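Adenylosuccinate lyase (Francisella tularensis subsp. tularensis SCHU S4, PDB 4EEI) probably catalyses the fumarate-releasing cleavage of adenylosuccinate to AMP, and of the related succinylaminoimidazole-carboxamide ribonucleotide (SAICAR), in purine biosynthesis. Local coordinates at residues B[17-20]-B[21-25]; B[41-44]-B[45-49]; B[74-77]-B[78-81]. All coordinates share one frame; numbering follows the deposited sequence.

Interaction 1 of 3, residues B[17-20]-B[21-25]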
loop_
_atom_site.group_PDB
_atom_site.type_symbol
_atom_site.label_atom_id
_atom_site.label_comp_id
_atom_site.label_asym_id
_atom_site.label_seq_id
_atom_site.Cartn_x
_atom_site.Cartn_y
_atom_site.Cartn_z
ATOM N N GLU B 17 24.116 20.130 4.876
ATOM C CA GLU B 17 24.628 21.143 5.806
ATOM C C GLU B 17 23.799 21.251 7.092
ATOM O O GLU B 17 24.350 21.325 8.193
ATOM C CB GLU B 17 24.741 22.521 5.157
ATOM C CG GLU B 17 25.265 23.569 6.138
ATOM C CD GLU B 17 25.318 24.967 5.558
ATOM O OE1 GLU B 17 26.435 25.428 5.234
ATOM O OE2 GLU B 17 24.250 25.609 5.443
ATOM N N ASN B 18 22.478 21.276 6.958
ATOM C CA ASN B 18 21.631 21.349 8.142
ATOM C C ASN B 18 21.570 20.020 8.881
ATOM O O ASN B 18 21.433 19.991 10.113
ATOM C CB ASN B 18 20.219 21.835 7.810
ATOM C CG ASN B 18 19.392 22.073 9.054
ATOM O OD1 ASN B 18 19.728 22.935 9.871
ATOM N ND2 ASN B 18 18.321 21.299 9.223
ATOM N N LYS B 19 21.667 18.919 8.140
ATOM C CA LYS B 19 21.708 17.601 8.781
ATOM C C LYS B 19 22.861 17.552 9.783
ATOM O O LYS B 19 22.678 17.134 10.928
ATOM C CB LYS B 19 21.856 16.472 7.750
ATOM C CG LYS B 19 21.885 15.080 8.380
ATOM C CD LYS B 19 23.010 14.202 7.835
ATOM C CE LYS B 19 22.698 13.673 6.450
ATOM N NZ LYS B 19 21.359 13.008 6.394
ATOM N N TYR B 20 24.041 17.993 9.357
ATOM C CA TYR B 20 25.206 18.001 10.245
ATOM C C TYR B 20 25.125 19.094 11.306
ATOM O O TYR B 20 25.609 18.914 12.419
ATOM C CB TYR B 20 26.504 18.153 9.438
ATOM C CG TYR B 20 26.738 17.023 8.459
ATOM C CD1 TYR B 20 26.553 15.697 8.835
ATOM C CD2 TYR B 20 27.130 17.286 7.158
ATOM C CE1 TYR B 20 26.757 14.664 7.931
ATOM C CE2 TYR B 20 27.336 16.271 6.256
ATOM C CZ TYR B 20 27.148 14.965 6.639
ATOM O OH TYR B 20 27.361 13.961 5.720
ATOM N N ALA B 21 24.523 20.234 10.970
ATOM C CA ALA B 21 24.376 21.300 11.965
ATOM C C ALA B 21 23.490 20.829 13.128
ATOM O O ALA B 21 23.742 21.151 14.293
ATOM C CB ALA B 21 23.832 22.568 11.336
ATOM N N LYS B 22 22.454 20.058 12.817
ATOM C CA LYS B 22 21.595 19.531 13.877
ATOM C C LYS B 22 22.310 18.447 14.671
ATOM O O LYS B 22 22.164 18.374 15.897
ATOM C CB LYS B 22 20.261 19.038 13.300
ATOM C CG LYS B 22 19.385 20.171 12.718
ATOM C CD LYS B 22 18.933 21.149 13.801
ATOM C CE LYS B 22 19.681 22.476 13.751
ATOM N NZ LYS B 22 19.256 23.367 12.628
ATOM N N MET B 23 23.100 17.619 13.990
ATOM C CA MET B 23 23.921 16.629 14.690
ATOM C C MET B 23 24.876 17.310 15.666
ATOM O O MET B 23 25.078 16.844 16.796
ATOM C CB MET B 23 24.701 15.769 13.695
ATOM C CG MET B 23 23.846 14.708 13.002
ATOM S SD MET B 23 24.826 13.747 11.828
ATOM C CE MET B 23 23.550 12.681 11.126
ATOM N N LEU B 24 25.444 18.427 15.236
ATOM C CA LEU B 24 26.360 19.178 16.088
ATOM C C LEU B 24 25.645 19.728 17.318
ATOM O O LEU B 24 26.180 19.676 18.428
ATOM C CB LEU B 24 27.023 20.311 15.302
ATOM C CG LEU B 24 27.992 21.153 16.143
ATOM C CD1 LEU B 24 29.149 20.302 16.669
ATOM C CD2 LEU B 24 28.524 22.335 15.339
ATOM N N GLU B 25 24.439 20.256 17.125
ATOM C CA GLU B 25 23.663 20.801 18.237
ATOM C C GLU B 25 23.356 19.714 19.269
ATOM O O GLU B 25 23.442 19.944 20.480
ATOM C CB GLU B 25 22.360 21.434 17.730
ATOM C CG GLU B 25 21.518 22.048 18.849
ATOM C CD GLU B 25 20.183 22.614 18.371
ATOM O OE1 GLU B 25 19.981 22.748 17.144
ATOM O OE2 GLU B 25 19.331 22.921 19.236
#

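Interaction 2 of 3, residues B[41-44]-B[45-49]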
loop_
_atom_site.group_PDB
_atom_site.type_symbol
_atom_site.label_atom_id
_atom_site.label_comp_id
_atom_site.label_asym_id
_atom_site.label_seq_id
_atom_site.Cartn_x
_atom_site.Cartn_y
_atom_site.Cartn_z
ATOM N N LYS B 41 34.137 22.555 32.547
ATOM C CA LYS B 41 33.132 23.581 32.264
ATOM C C LYS B 41 33.595 24.474 31.120
ATOM O O LYS B 41 34.765 24.856 31.070
ATOM C CB LYS B 41 32.873 24.445 33.498
ATOM C CG LYS B 41 32.426 23.670 34.725
ATOM C CD LYS B 41 31.067 23.023 34.516
ATOM C CE LYS B 41 30.566 22.355 35.792
ATOM N NZ LYS B 41 29.153 21.894 35.653
ATOM N N GLY B 42 32.686 24.792 30.200
ATOM C CA GLY B 42 33.006 25.681 29.093
ATOM C C GLY B 42 33.328 24.986 27.779
ATOM O O GLY B 42 33.394 25.636 26.736
ATOM N N THR B 43 33.518 23.669 27.821
ATOM C CA THR B 43 33.967 22.927 26.646
ATOM C C THR B 43 32.958 22.988 25.499
ATOM O O THR B 43 33.316 23.293 24.361
ATOM C CB THR B 43 34.278 21.461 26.993
ATOM O OG1 THR B 43 35.311 21.414 27.988
ATOM C CG2 THR B 43 34.738 20.710 25.760
ATOM N N ALA B 44 31.697 22.696 25.801
ATOM C CA ALA B 44 30.645 22.732 24.786
ATOM C C ALA B 44 30.503 24.132 24.183
ATOM O O ALA B 44 30.311 24.284 22.976
ATOM C CB ALA B 44 29.325 22.265 25.376
ATOM N N ALA B 45 30.595 25.159 25.019
ATOM C CA ALA B 45 30.438 26.527 24.530
ATOM C C ALA B 45 31.592 26.919 23.608
ATOM O O ALA B 45 31.411 27.667 22.642
ATOM C CB ALA B 45 30.331 27.494 25.694
ATOM N N GLU B 46 32.784 26.425 23.931
ATOM C CA GLU B 46 33.978 26.677 23.126
ATOM C C GLU B 46 33.813 26.107 21.717
ATOM O O GLU B 46 34.058 26.790 20.719
ATOM C CB GLU B 46 35.190 26.042 23.805
ATOM C CG GLU B 46 36.471 26.072 22.989
ATOM C CD GLU B 46 37.215 27.391 23.103
ATOM O OE1 GLU B 46 36.695 28.311 23.770
ATOM O OE2 GLU B 46 38.322 27.505 22.529
ATOM N N ILE B 47 33.381 24.851 21.646
ATOM C CA ILE B 47 33.200 24.175 20.369
ATOM C C ILE B 47 32.045 24.801 19.588
ATOM O O ILE B 47 32.134 24.995 18.370
ATOM C CB ILE B 47 32.983 22.661 20.579
ATOM C CG1 ILE B 47 34.227 22.035 21.221
ATOM C CG2 ILE B 47 32.637 21.968 19.266
ATOM C CD1 ILE B 47 34.088 20.543 21.535
ATOM N N ARG B 48 30.970 25.133 20.297
ATOM C CA ARG B 48 29.806 25.777 19.692
ATOM C C ARG B 48 30.188 27.054 18.945
ATOM O O ARG B 48 29.673 27.324 17.864
ATOM C CB ARG B 48 28.755 26.081 20.771
ATOM C CG ARG B 48 27.465 26.715 20.258
ATOM C CD ARG B 48 26.396 26.795 21.358
ATOM N NE ARG B 48 25.950 25.480 21.826
ATOM C CZ ARG B 48 26.160 24.999 23.052
ATOM N NH1 ARG B 48 26.805 25.719 23.959
ATOM N NH2 ARG B 48 25.709 23.794 23.383
ATOM N N ALA B 49 31.115 27.820 19.509
ATOM C CA ALA B 49 31.480 29.122 18.942
ATOM C C ALA B 49 32.395 29.050 17.718
ATOM O O ALA B 49 32.515 30.020 16.970
ATOM C CB ALA B 49 32.120 30.003 20.020
#

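Interaction 3 of 3, residues B[74-77]-B[78-81]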
loop_
_atom_site.group_PDB
_atom_site.type_symbol
_atom_site.label_atom_id
_atom_site.label_comp_id
_atom_site.label_asym_id
_atom_site.label_seq_id
_atom_site.Cartn_x
_atom_site.Cartn_y
_atom_site.Cartn_z
ATOM N N THR B 74 34.889 13.170 13.159
ATOM C CA THR B 74 36.261 13.471 12.763
ATOM C C THR B 74 36.343 14.856 12.129
ATOM O O THR B 74 37.314 15.583 12.343
ATOM C CB THR B 74 36.823 12.395 11.810
ATOM O OG1 THR B 74 36.825 11.125 12.474
ATOM C CG2 THR B 74 38.242 12.726 11.383
ATOM N N SER B 75 35.321 15.243 11.367
ATOM C CA SER B 75 35.351 16.566 10.729
ATOM C C SER B 75 35.304 17.686 11.772
ATOM O O SER B 75 35.883 18.751 11.572
ATOM C CB SER B 75 34.218 16.731 9.706
ATOM O OG SER B 75 32.979 17.003 10.337
ATOM N N ILE B 76 34.619 17.436 12.887
ATOM C CA ILE B 76 34.561 18.403 13.986
ATOM C C ILE B 76 35.848 18.389 14.821
ATOM O O ILE B 76 36.494 19.426 15.018
ATOM C CB ILE B 76 33.365 18.121 14.923
ATOM C CG1 ILE B 76 32.030 18.216 14.168
ATOM C CG2 ILE B 76 33.398 19.059 16.120
ATOM C CD1 ILE B 76 31.841 19.509 13.384
ATOM N N ALA B 77 36.207 17.208 15.315
ATOM C CA ALA B 77 37.380 17.036 16.169
ATOM C C ALA B 77 38.673 17.590 15.569
ATOM O O ALA B 77 39.530 18.120 16.292
ATOM C CB ALA B 77 37.555 15.564 16.530
ATOM N N GLU B 78 38.824 17.474 14.253
ATOM C CA GLU B 78 40.071 17.902 13.618
ATOM C C GLU B 78 40.213 19.428 13.583
ATOM O O GLU B 78 41.258 19.954 13.190
ATOM C CB GLU B 78 40.222 17.289 12.217
ATOM C CG GLU B 78 39.317 17.885 11.150
ATOM C CD GLU B 78 39.490 17.211 9.794
ATOM O OE1 GLU B 78 40.214 16.194 9.711
ATOM O OE2 GLU B 78 38.898 17.699 8.812
ATOM N N GLN B 79 39.168 20.137 14.008
ATOM C CA GLN B 79 39.220 21.596 14.074
ATOM C C GLN B 79 39.717 22.069 15.440
ATOM O O GLN B 79 39.892 23.264 15.661
ATOM C CB GLN B 79 37.843 22.195 13.786
ATOM C CG GLN B 79 37.286 21.852 12.407
ATOM C CD GLN B 79 35.899 22.417 12.176
ATOM O OE1 GLN B 79 35.656 23.603 12.391
ATOM N NE2 GLN B 79 34.976 21.564 11.744
ATOM N N PHE B 80 39.953 21.131 16.351
ATOM C CA PHE B 80 40.314 21.480 17.728
ATOM C C PHE B 80 41.525 20.716 18.249
ATOM O O PHE B 80 41.929 19.709 17.663
ATOM C CB PHE B 80 39.120 21.234 18.653
ATOM C CG PHE B 80 37.909 22.037 18.288
ATOM C CD1 PHE B 80 36.958 21.527 17.418
ATOM C CD2 PHE B 80 37.738 23.317 18.795
ATOM C CE1 PHE B 80 35.852 22.274 17.068
ATOM C CE2 PHE B 80 36.634 24.073 18.453
ATOM C CZ PHE B 80 35.687 23.550 17.585
ATOM N N THR B 81 42.097 21.196 19.354
ATOM C CA THR B 81 43.162 20.473 20.042
ATOM C C THR B 81 42.649 19.107 20.487
ATOM O O THR B 81 41.442 18.917 20.666
ATOM C CB THR B 81 43.686 21.243 21.279
ATOM O OG1 THR B 81 42.615 21.460 22.208
ATOM C CG2 THR B 81 44.274 22.584 20.872
HETATM O O HOH W 1 37.017 19.576 9.291
HETATM O O HOH W 2 39.996 17.292 18.842
#

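Interaction 1 of 3, residues B[17-20]-B[21-25]
Helix 16-33 of this lyase 1 family protein passes beside the AMP pocket, and in its first turns three side-chain pairs spaced i to i+4 or i to i+3 meet: Asn18 with Lys22, Lys19 with Met23, and Tyr20 with Met23. One is polar. Lys22 NZ gives a hydrogen bond to Asn18 OD1 at 2.8 Å, and it approaches the side-chain carbonyl at a C=O...N angle of 135°, slightly tilted from its plane. The first torsion of the lysine, with CG opposite the carbonyl carbon, puts Lys22 CG 3.3 Å from Asn18 O, and the bends further out return NZ to the amide. Asn18 ND2 is used as well, donating to Ile13 O of the preceding helix 8-14.

On another side of the helix, Met23 runs back toward the N terminus. Its CG stands beside the backbone N (chi1 -76°) and the rest of the chain is straight, so that SD arrives at the rim of the Tyr20 ring, 4.0 Å from Tyr20 CD1. The sulfur lies 82° off the ring normal, an edge-on Met-aromatic contact. The terminal CE goes on to touch the aliphatic part of Lys19, 3.7 Å from Lys19 CD. Ile69 and Phe72 of helix 68-77 also pack on Met23.

Regular i to i+4 backbone bonds underlie these pairs. The amide oxygen of Asn18 accepts a hydrogen bond from the lysine ammonium while its nitrogen donates, which fixes the amide's orientation; Met23 makes van der Waals packing with a Met-aromatic component, its side chain about 5 Å from that of the AMP-binding Asp68.

Interaction 2 of 3, residues B[41-44]-B[45-49]
Ala45 opens the second half of this helical start by setting its CB 3.7 Å from Gly42 O, the carbonyl of the N-cap residue. The same oxygen receives the first i to i+4 bond, from Glu46 N at 3.0 Å. Glu46 CB lies against the backbone, 3.4 Å from Thr43 O, whereas its carboxylate leads off to a salt bridge with Arg50. Ile47 N then donates to Thr43 O, and the N-H...O angle of 164° makes this bond nearly straight. Ile47 CG1 comes back to that carbonyl, 3.5 Å from Thr43 O. Arg48 closes the series with its N bonded to Ala44 O at 2.9 Å. Its chain turns at chi3 (-64°), and the guanidinium swings back until Ala44 O stands 3.9 Å above one face, offset toward the rim; Arg48 NH2 has a long, weak ion pair with Glu32. At the positive phi of Gly42 (99°) a CB would be jammed against the carbonyl O of Lys41; its N and that of Ala44 both donate to the carboxylate of Glu35. The arrangement is the N-terminal first turn of helix 43-50, with Gly42 as N-cap, packed against helix 16-33 through Ala44, Ile47 and Arg48.

Interaction 3 of 3, residues B[74-77]-B[78-81]
Ser75 O, near the end of helix 68-77, accepts two hydrogen bonds, from Gln79 NE2 at 3.0 Å and from a water at 2.7 Å. The hydrogen bond from NE2 is nearly straight (N-H...O 169°), and the oxygen lies in the amide plane of Gln79, although NE2 stands above the plane of the Ser75 carbonyl. Gln79 CG is turned beside the backbone N and the chain beyond is extended, which carries NE2 back to that oxygen; OE1 accepts from Gln52 N, so both ends of the amide are held. The same water also donates to Glu78 OE2, which forms a salt bridge with Arg57. Glu78 CG occupies the position between backbone N and carbonyl carbon (chi1 73°), 3.3 Å from Thr74 O.

Phe80 presents its edge to the helix: CD1 is 3.2 Å from Ile76 O, and CE1 is 4.2 Å from Ile76 CG2. Glu78 N to Thr74 O (3.1 Å) is the last i to i+4 bond; Gln79 N to Ile76 O (2.9 Å) and Phe80 N to Ala77 O (3.0 Å) are i to i+3, and a type I beta turn to Phe80 takes over where helix 68-77 ends at Ala77.

In the fold
From the N terminus, the three contacts follow in series, none nesting or crossing. Interaction 1 lies within the opening turns of helix 16-33; interaction 2 starts helix 43-50, the next helix; interaction 3 turns the chain out of helix 68-77 into the loop that leads to helix 94-131. Each closes only a local turn, so the ties between them come from packing. Interactions 2 and 3 touch directly, Ile47 CA lying 3.8 Å from Phe80 CZ, while Ile47 also meets Leu28 and Leu31 of helix 16-33. Interaction 1 joins helix 68-77 through Leu24 on Phe72. Together they connect three helices near one end of the elongated subunit.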